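Local coordinates for defective in germ line development protein 3, isoform a (Caenorhabditis elegans, PDB 3N89) that acts in germline development as a Bicaudal-C orthologue, its four KH domains forming a globular platform that is probably used in RNA binding, at residues T28-N33 with I261-N266; L32-E37 with V84-Y89; I292-T297 with A316-K321. All coordinates share one frame; numbering follows the deposited sequence.

How the contacts relate
All three contacts lie in one antiparallel sheet. Strand 29-35 takes part in both contact 1 and contact 2, which share L32 and N33 and have centres 9 Å apart. On its other edge strand 260-268 pairs with strand 311-321, half of contact 3, whose centre is 10 Å from that of contact 1. Contacts 2 and 3 do not touch, their nearest atoms being about 6 Å apart. Along the chain contact 2 closes first, over 47 residues within the first KH domain; contact 1 starts from the same strand and closes after 228; contact 3 then spans 19 within the fourth. Contact 1 thus ties the first and last KH units of the globular platform into one continuous sheet.

Contact 1. Residues T28-N33 with I261-N266; sequences TRVTLN and ISMCFN
N33 and S262 meet through both backbone and side chains. Among the backbone bonds, T31 and C264 exchange a reciprocal pair, T31 N to C264 O at 3.1 Å and C264 N to T31 O at 2.9 Å. N33 N then reaches S262 O at 2.8 Å with the donor almost in line with the C=O bond (170° at the oxygen), whereas the return bond from S262 N to N33 O is weak. L32 and M263 form the non-hydrogen-bonded pair between these two rungs, and the strand axes run 158° apart.

The side-chain hydrogen bond lies on the face of T31, N33, S262 and C264. With its CG anti to the carbonyl carbon (chi1 -55°), N33 turns its amide toward the neighbouring strand, and ND2 donates to S262 OG at 2.8 Å, the acceptor lying close to the amide plane, a bond that favours this orientation of the amide. On the same face T31 OG1 bonds to T87.

Apolar packing fills the other face. V30 CG2 leans across M263 CG at 3.6 Å, while V30 CG1 runs beside F265 CB and approaches its ring obliquely. L32 CD1 reaches I261 CG1 at 3.8 Å. Helix 90-102 covers this layer through F90 and V93, and helix 325-335 through Y332, which stands edge-to-face with the F265 ring.

Polar on one face and helix-covered on the other, the pairing joins the first strands of the first and fourth KH domains edge to edge, an antiparallel sheet continued from one KH unit into another.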
loop_
_atom_site.group_PDB
_atom_site.type_symbol
_atom_site.label_atom_id
_atom_site.label_comp_id
_atom_site.label_asym_id
_atom_site.label_seq_id
_atom_site.Cartn_x
_atom_site.Cartn_y
_atom_site.Cartn_z
ATOM N N THR A 28 21.512 7.023 -5.723
ATOM C CA THR A 28 20.302 7.778 -6.029
ATOM C C THR A 28 19.381 7.005 -6.952
ATOM O O THR A 28 18.293 7.474 -7.292
ATOM C CB THR A 28 20.623 9.127 -6.711
ATOM O OG1 THR A 28 20.810 8.926 -8.118
ATOM C CG2 THR A 28 21.886 9.732 -6.116
ATOM N N ARG A 29 19.832 5.828 -7.368
ATOM C CA ARG A 29 19.059 4.961 -8.245
ATOM C C ARG A 29 18.507 3.876 -7.341
ATOM O O ARG A 29 19.231 2.966 -6.938
ATOM C CB ARG A 29 19.965 4.344 -9.306
ATOM C CG ARG A 29 20.741 5.363 -10.120
ATOM C CD ARG A 29 19.814 6.264 -10.906
ATOM N NE ARG A 29 18.982 5.498 -11.823
ATOM C CZ ARG A 29 18.134 6.047 -12.686
ATOM N NH1 ARG A 29 18.017 7.370 -12.742
ATOM N NH2 ARG A 29 17.400 5.279 -13.483
ATOM N N VAL A 30 17.222 3.957 -7.026
ATOM C CA VAL A 30 16.642 2.985 -6.114
ATOM C C VAL A 30 15.284 2.468 -6.552
ATOM O O VAL A 30 14.635 3.059 -7.408
ATOM C CB VAL A 30 16.480 3.608 -4.704
ATOM C CG1 VAL A 30 17.754 4.330 -4.296
ATOM C CG2 VAL A 30 15.313 4.577 -4.699
ATOM N N THR A 31 14.867 1.363 -5.939
ATOM C CA THR A 31 13.564 0.759 -6.201
ATOM C C THR A 31 12.725 0.844 -4.924
ATOM O O THR A 31 13.212 0.528 -3.835
ATOM C CB THR A 31 13.682 -0.736 -6.574
ATOM O OG1 THR A 31 14.307 -0.869 -7.857
ATOM C CG2 THR A 31 12.298 -1.382 -6.616
ATOM N N LEU A 32 11.479 1.286 -5.048
ATOM C CA LEU A 32 10.592 1.354 -3.892
ATOM C C LEU A 32 9.602 0.187 -3.996
ATOM O O LEU A 32 9.170 -0.183 -5.093
ATOM C CB LEU A 32 9.836 2.688 -3.857
ATOM C CG LEU A 32 8.851 2.863 -2.692
ATOM C CD1 LEU A 32 9.579 2.705 -1.356
ATOM C CD2 LEU A 32 8.190 4.231 -2.782
ATOM N N ASN A 33 9.259 -0.403 -2.855
ATOM C CA ASN A 33 8.340 -1.537 -2.824
ATOM C C ASN A 33 7.126 -1.213 -1.985
ATOM O O ASN A 33 7.251 -0.743 -0.857
ATOM C CB ASN A 33 9.024 -2.771 -2.238
ATOM C CG ASN A 33 10.295 -3.133 -2.967
ATOM O OD1 ASN A 33 10.273 -3.433 -4.165
ATOM N ND2 ASN A 33 11.415 -3.105 -2.253
ATOM N N ILE A 261 6.693 -1.217 3.754
ATOM C CA ILE A 261 7.283 -0.490 2.640
ATOM C C ILE A 261 8.797 -0.643 2.747
ATOM O O ILE A 261 9.328 -0.791 3.848
ATOM C CB ILE A 261 6.898 1.017 2.725
ATOM C CG1 ILE A 261 7.092 1.700 1.375
ATOM C CG2 ILE A 261 7.750 1.727 3.787
ATOM C CD1 ILE A 261 6.421 3.056 1.311
ATOM N N SER A 262 9.495 -0.616 1.618
ATOM C CA SER A 262 10.947 -0.749 1.646
ATOM C C SER A 262 11.558 -0.167 0.393
ATOM O O SER A 262 10.914 -0.119 -0.653
ATOM C CB SER A 262 11.356 -2.217 1.763
ATOM O OG SER A 262 11.105 -2.902 0.552
ATOM N N MET A 263 12.809 0.266 0.502
ATOM C CA MET A 263 13.512 0.853 -0.629
ATOM C C MET A 263 14.889 0.227 -0.761
ATOM O O MET A 263 15.664 0.225 0.195
ATOM C CB MET A 263 13.643 2.353 -0.414
ATOM C CG MET A 263 14.159 3.104 -1.606
ATOM S SD MET A 263 14.118 4.854 -1.250
ATOM C CE MET A 263 15.544 5.003 -0.196
ATOM N N CYS A 264 15.195 -0.300 -1.941
ATOM C CA CYS A 264 16.486 -0.932 -2.169
ATOM C C CYS A 264 17.430 -0.090 -3.030
ATOM O O CYS A 264 17.004 0.806 -3.764
ATOM C CB CYS A 264 16.283 -2.305 -2.819
ATOM S SG CYS A 264 15.165 -3.411 -1.907
ATOM N N PHE A 265 18.721 -0.391 -2.918
ATOM C CA PHE A 265 19.766 0.283 -3.684
ATOM C C PHE A 265 21.136 -0.273 -3.327
ATOM O O PHE A 265 21.306 -0.909 -2.284
ATOM C CB PHE A 265 19.767 1.799 -3.439
ATOM C CG PHE A 265 20.009 2.190 -2.008
ATOM C CD1 PHE A 265 18.984 2.122 -1.069
ATOM C CD2 PHE A 265 21.257 2.640 -1.596
ATOM C CE1 PHE A 265 19.201 2.502 0.260
ATOM C CE2 PHE A 265 21.485 3.024 -0.267
ATOM C CZ PHE A 265 20.452 2.952 0.659
ATOM N N ASN A 266 22.106 -0.037 -4.209
ATOM C CA ASN A 266 23.477 -0.490 -3.992
ATOM C C ASN A 266 24.342 0.727 -3.683
ATOM O O ASN A 266 23.999 1.841 -4.055
ATOM C CB ASN A 266 24.008 -1.197 -5.243
ATOM C CG ASN A 266 23.130 -2.360 -5.676
ATOM O OD1 ASN A 266 22.494 -3.014 -4.852
ATOM N ND2 ASN A 266 23.105 -2.633 -6.976
#

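Contact 2. Residues L32-E37 with V84-Y89; sequences LNMEFE and VTITGY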
loop_
_atom_site.group_PDB
_atom_site.type_symbol
_atom_site.label_atom_id
_atom_site.label_comp_id
_atom_site.label_asym_id
_atom_site.label_seq_id
_atom_site.Cartn_x
_atom_site.Cartn_y
_atom_site.Cartn_z
ATOM N N LEU A 32 11.479 1.286 -5.048
ATOM C CA LEU A 32 10.592 1.354 -3.892
ATOM C C LEU A 32 9.602 0.187 -3.996
ATOM O O LEU A 32 9.170 -0.183 -5.093
ATOM C CB LEU A 32 9.836 2.688 -3.857
ATOM C CG LEU A 32 8.851 2.863 -2.692
ATOM C CD1 LEU A 32 9.579 2.705 -1.356
ATOM C CD2 LEU A 32 8.190 4.231 -2.782
ATOM N N ASN A 33 9.259 -0.403 -2.855
ATOM C CA ASN A 33 8.340 -1.537 -2.824
ATOM C C ASN A 33 7.126 -1.213 -1.985
ATOM O O ASN A 33 7.251 -0.743 -0.857
ATOM C CB ASN A 33 9.024 -2.771 -2.238
ATOM C CG ASN A 33 10.295 -3.133 -2.967
ATOM O OD1 ASN A 33 10.273 -3.433 -4.165
ATOM N ND2 ASN A 33 11.415 -3.105 -2.253
ATOM N N MET A 34 5.947 -1.468 -2.539
ATOM C CA MET A 34 4.713 -1.197 -1.824
ATOM C C MET A 34 3.712 -2.296 -2.125
ATOM O O MET A 34 3.877 -3.054 -3.076
ATOM C CB MET A 34 4.139 0.161 -2.239
ATOM C CG MET A 34 4.963 1.362 -1.795
ATOM S SD MET A 34 4.435 2.874 -2.651
ATOM C CE MET A 34 2.778 3.091 -1.942
ATOM N N GLU A 35 2.677 -2.383 -1.295
ATOM C CA GLU A 35 1.639 -3.382 -1.473
ATOM C C GLU A 35 0.386 -2.736 -2.058
ATOM O O GLU A 35 -0.088 -1.712 -1.557
ATOM C CB GLU A 35 1.323 -4.046 -0.133
ATOM C CG GLU A 35 2.053 -5.366 0.102
ATOM C CD GLU A 35 3.567 -5.235 0.106
ATOM O OE1 GLU A 35 4.248 -6.280 0.180
ATOM O OE2 GLU A 35 4.086 -4.099 0.042
ATOM N N PHE A 36 -0.129 -3.338 -3.128
ATOM C CA PHE A 36 -1.327 -2.856 -3.815
ATOM C C PHE A 36 -2.279 -4.046 -4.018
ATOM O O PHE A 36 -1.850 -5.135 -4.399
ATOM C CB PHE A 36 -0.950 -2.254 -5.181
ATOM C CG PHE A 36 -0.454 -0.826 -5.116
ATOM C CD1 PHE A 36 -1.295 0.231 -5.467
ATOM C CD2 PHE A 36 0.848 -0.536 -4.713
ATOM C CE1 PHE A 36 -0.852 1.555 -5.418
ATOM C CE2 PHE A 36 1.304 0.793 -4.660
ATOM C CZ PHE A 36 0.448 1.837 -5.015
ATOM N N GLU A 37 -3.569 -3.830 -3.784
ATOM C CA GLU A 37 -4.578 -4.878 -3.917
ATOM C C GLU A 37 -4.814 -5.336 -5.358
ATOM O O GLU A 37 -5.344 -4.586 -6.180
ATOM C CB GLU A 37 -5.883 -4.390 -3.299
ATOM C CG GLU A 37 -5.666 -3.763 -1.941
ATOM C CD GLU A 37 -6.952 -3.417 -1.247
ATOM O OE1 GLU A 37 -7.707 -4.349 -0.889
ATOM O OE2 GLU A 37 -7.209 -2.208 -1.064
ATOM N N VAL A 84 4.251 -4.199 -5.599
ATOM C CA VAL A 84 4.552 -3.420 -6.784
ATOM C C VAL A 84 5.843 -2.651 -6.555
ATOM O O VAL A 84 6.050 -2.072 -5.490
ATOM C CB VAL A 84 3.419 -2.434 -7.093
ATOM C CG1 VAL A 84 3.976 -1.169 -7.742
ATOM C CG2 VAL A 84 2.414 -3.100 -8.020
ATOM N N THR A 85 6.713 -2.640 -7.558
ATOM C CA THR A 85 7.978 -1.934 -7.428
ATOM C C THR A 85 8.050 -0.722 -8.346
ATOM O O THR A 85 7.554 -0.739 -9.471
ATOM C CB THR A 85 9.157 -2.851 -7.754
ATOM O OG1 THR A 85 9.081 -3.242 -9.125
ATOM C CG2 THR A 85 9.113 -4.101 -6.894
ATOM N N ILE A 86 8.671 0.335 -7.841
ATOM C CA ILE A 86 8.839 1.570 -8.587
ATOM C C ILE A 86 10.345 1.771 -8.614
ATOM O O ILE A 86 10.978 1.798 -7.566
ATOM C CB ILE A 86 8.129 2.744 -7.855
ATOM C CG1 ILE A 86 6.670 2.348 -7.562
ATOM C CG2 ILE A 86 8.179 4.020 -8.712
ATOM C CD1 ILE A 86 5.844 3.423 -6.888
ATOM N N THR A 87 10.917 1.883 -9.809
ATOM C CA THR A 87 12.364 2.040 -9.957
ATOM C C THR A 87 12.767 3.286 -10.731
ATOM O O THR A 87 12.193 3.596 -11.774
ATOM C CB THR A 87 12.975 0.828 -10.695
ATOM O OG1 THR A 87 12.649 -0.378 -9.988
ATOM C CG2 THR A 87 14.496 0.978 -10.804
ATOM N N GLY A 88 13.774 3.988 -10.228
ATOM C CA GLY A 88 14.243 5.176 -10.910
ATOM C C GLY A 88 14.992 6.096 -9.973
ATOM O O GLY A 88 15.372 5.692 -8.879
ATOM N N TYR A 89 15.225 7.328 -10.407
ATOM C CA TYR A 89 15.919 8.287 -9.569
ATOM C C TYR A 89 15.055 8.485 -8.329
ATOM O O TYR A 89 13.834 8.618 -8.419
ATOM C CB TYR A 89 16.118 9.613 -10.319
ATOM C CG TYR A 89 16.604 10.743 -9.440
ATOM C CD1 TYR A 89 17.837 10.669 -8.787
ATOM C CD2 TYR A 89 15.800 11.865 -9.209
ATOM C CE1 TYR A 89 18.255 11.686 -7.913
ATOM C CE2 TYR A 89 16.201 12.883 -8.341
ATOM C CZ TYR A 89 17.424 12.787 -7.694
ATOM O OH TYR A 89 17.790 13.766 -6.802
#
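L32 and I86 stand opposite each other in the antiparallel pairing of a type I KH fold, whose first strand, 29-35, lies at one side of the unit's three-stranded sheet and pairs with its middle and last strand, 83-87. Two reciprocal hydrogen-bonded pairs set the register: L32 with I86, and M34 with V84, whose V84 N to M34 O bond measures 2.8 Å. The strand directions, 154° apart, are antiparallel.

L32, M34, V84 and I86 turn to the face covered by helix 90-102. There the contact of L32 and I86 is made at the roots of the side chains, CB to CB at 4.3 Å, while the leucine's branches reach on to V93 and R97 of the helix and to I261. M34 comes to I86 only through its sulfur, SD to CD1 at 4.5 Å, a loose touch, and its chain leads off toward R97 and R101.

On the reverse face N33 and T85 form the non-hydrogen-bonded pair and run next to each other from the same face. The T85 methyl CG2, anti to its own carbonyl carbon, is the branch set beside N33 OD1; the amide's donor end is engaged by S262.

Beyond the strand end F36 crosses V84 at a slant, and R101 of the helix makes a cation-pi contact with the F36 ring. The nearest approach is from F36 CD2 to V84 CB, at 4.0 Å.

Contact 3. Residues I292-T297 with A316-K321; sequences IILKMT and ASLRSK
I292 and L318 make the well-buried end of this beta hairpin's apolar face: I292 CG2 reaches L318 CB at 4.3 Å, and helix 325-335 covers I292 through L328 and A331 and L318 through Y332. L318 also runs beside L294, CD1 to CD1 at 3.5 Å. Further along, the bent chain of M296 lays its CE against A316 CB at 3.4 Å; here L294 and M296 are partly exposed.

The opposite face is mixed, with I293 and R319 buried and K295 and S317 partly exposed. K295 extends with every side-chain torsion near 180°, and its CD passes obliquely by the R319 guanidinium, 3.7 Å from NH2. R319 bends at chi2 (92°) and returns its NE to S317 OG at 3.0 Å, tilted from the guanidinium plane, while NH1 bonds to M369 O. A leucine in place of R319 would probably leave S317 OG and M369 O without these donors and the C-terminal segment less firmly held.

K295 NZ and R319 NH2 stand 4.4 Å apart, like charges that would probably raise the local positive potential. The pairing is held by backbone bonds such as K295 N to S317 O at 2.8 Å, besides the apolar packing, and the arginine's charge is probably eased by its neutral acceptors, S317 OG and M369 O.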
loop_
_atom_site.group_PDB
_atom_site.type_symbol
_atom_site.label_atom_id
_atom_site.label_comp_id
_atom_site.label_asym_id
_atom_site.label_seq_id
_atom_site.Cartn_x
_atom_site.Cartn_y
_atom_site.Cartn_z
ATOM N N ILE A 292 12.914 2.546 11.526
ATOM C CA ILE A 292 13.420 2.152 10.222
ATOM C C ILE A 292 14.509 1.091 10.375
ATOM O O ILE A 292 15.319 1.148 11.298
ATOM C CB ILE A 292 14.013 3.349 9.431
ATOM C CG1 ILE A 292 13.031 4.528 9.413
ATOM C CG2 ILE A 292 14.308 2.913 8.002
ATOM C CD1 ILE A 292 11.669 4.195 8.851
ATOM N N ILE A 293 14.527 0.124 9.466
ATOM C CA ILE A 293 15.527 -0.931 9.507
ATOM C C ILE A 293 16.432 -0.898 8.276
ATOM O O ILE A 293 15.979 -1.072 7.140
ATOM C CB ILE A 293 14.875 -2.330 9.584
ATOM C CG1 ILE A 293 14.046 -2.459 10.870
ATOM C CG2 ILE A 293 15.952 -3.401 9.533
ATOM C CD1 ILE A 293 13.277 -3.763 10.988
ATOM N N LEU A 294 17.718 -0.674 8.513
ATOM C CA LEU A 294 18.705 -0.641 7.442
ATOM C C LEU A 294 19.419 -1.994 7.380
ATOM O O LEU A 294 20.041 -2.426 8.347
ATOM C CB LEU A 294 19.722 0.472 7.703
ATOM C CG LEU A 294 20.907 0.623 6.741
ATOM C CD1 LEU A 294 20.416 0.908 5.314
ATOM C CD2 LEU A 294 21.799 1.753 7.243
ATOM N N LYS A 295 19.301 -2.671 6.244
ATOM C CA LYS A 295 19.945 -3.962 6.050
ATOM C C LYS A 295 20.987 -3.841 4.946
ATOM O O LYS A 295 20.686 -3.377 3.850
ATOM C CB LYS A 295 18.917 -5.023 5.656
ATOM C CG LYS A 295 19.541 -6.357 5.269
ATOM C CD LYS A 295 18.492 -7.428 5.033
ATOM C CE LYS A 295 19.151 -8.765 4.742
ATOM N NZ LYS A 295 18.185 -9.905 4.838
ATOM N N MET A 296 22.213 -4.256 5.241
ATOM C CA MET A 296 23.285 -4.189 4.262
ATOM C C MET A 296 23.868 -5.564 4.026
ATOM O O MET A 296 24.335 -6.214 4.958
ATOM C CB MET A 296 24.383 -3.234 4.731
ATOM C CG MET A 296 23.866 -1.848 5.044
ATOM S SD MET A 296 25.013 -0.521 4.640
ATOM C CE MET A 296 24.454 -0.110 2.997
ATOM N N THR A 297 23.821 -6.004 2.771
ATOM C CA THR A 297 24.348 -7.307 2.398
ATOM C C THR A 297 25.591 -7.107 1.547
ATOM O O THR A 297 25.503 -6.722 0.380
ATOM C CB THR A 297 23.316 -8.107 1.606
ATOM O OG1 THR A 297 22.188 -8.386 2.443
ATOM C CG2 THR A 297 23.916 -9.417 1.121
ATOM N N ALA A 316 22.033 -2.261 0.079
ATOM C CA ALA A 316 21.232 -1.718 1.158
ATOM C C ALA A 316 19.742 -1.919 0.923
ATOM O O ALA A 316 19.293 -2.096 -0.207
ATOM C CB ALA A 316 21.534 -0.234 1.336
ATOM N N SER A 317 18.986 -1.889 2.013
ATOM C CA SER A 317 17.541 -2.039 1.984
ATOM C C SER A 317 17.005 -1.381 3.253
ATOM O O SER A 317 17.478 -1.664 4.354
ATOM C CB SER A 317 17.159 -3.522 1.958
ATOM O OG SER A 317 15.768 -3.707 2.161
ATOM N N LEU A 318 16.038 -0.487 3.093
ATOM C CA LEU A 318 15.439 0.202 4.230
ATOM C C LEU A 318 13.987 -0.227 4.332
ATOM O O LEU A 318 13.264 -0.200 3.338
ATOM C CB LEU A 318 15.518 1.723 4.049
ATOM C CG LEU A 318 16.905 2.360 4.185
ATOM C CD1 LEU A 318 17.818 1.800 3.125
ATOM C CD2 LEU A 318 16.822 3.872 4.026
ATOM N N ARG A 319 13.568 -0.653 5.521
ATOM C CA ARG A 319 12.187 -1.072 5.710
ATOM C C ARG A 319 11.496 -0.249 6.792
ATOM O O ARG A 319 12.139 0.508 7.526
ATOM C CB ARG A 319 12.101 -2.558 6.080
ATOM C CG ARG A 319 12.786 -3.529 5.123
ATOM C CD ARG A 319 14.214 -3.804 5.555
ATOM N NE ARG A 319 14.827 -4.847 4.743
ATOM C CZ ARG A 319 14.420 -6.113 4.725
ATOM N NH1 ARG A 319 13.398 -6.493 5.478
ATOM N NH2 ARG A 319 15.030 -6.997 3.950
ATOM N N SER A 320 10.181 -0.411 6.878
ATOM C CA SER A 320 9.351 0.290 7.844
ATOM C C SER A 320 7.925 0.196 7.323
ATOM O O SER A 320 7.703 -0.321 6.228
ATOM C CB SER A 320 9.763 1.757 7.934
ATOM O OG SER A 320 9.204 2.380 9.079
ATOM N N LYS A 321 6.957 0.677 8.098
ATOM C CA LYS A 321 5.568 0.654 7.649
ATOM C C LYS A 321 5.297 1.951 6.891
ATOM O O LYS A 321 5.836 2.999 7.250
ATOM C CB LYS A 321 4.613 0.501 8.834
ATOM C CG LYS A 321 4.690 -0.887 9.486
ATOM C CD LYS A 321 3.723 -1.038 10.643
ATOM C CE LYS A 321 3.724 -2.471 11.168
ATOM N NZ LYS A 321 3.395 -3.464 10.084
#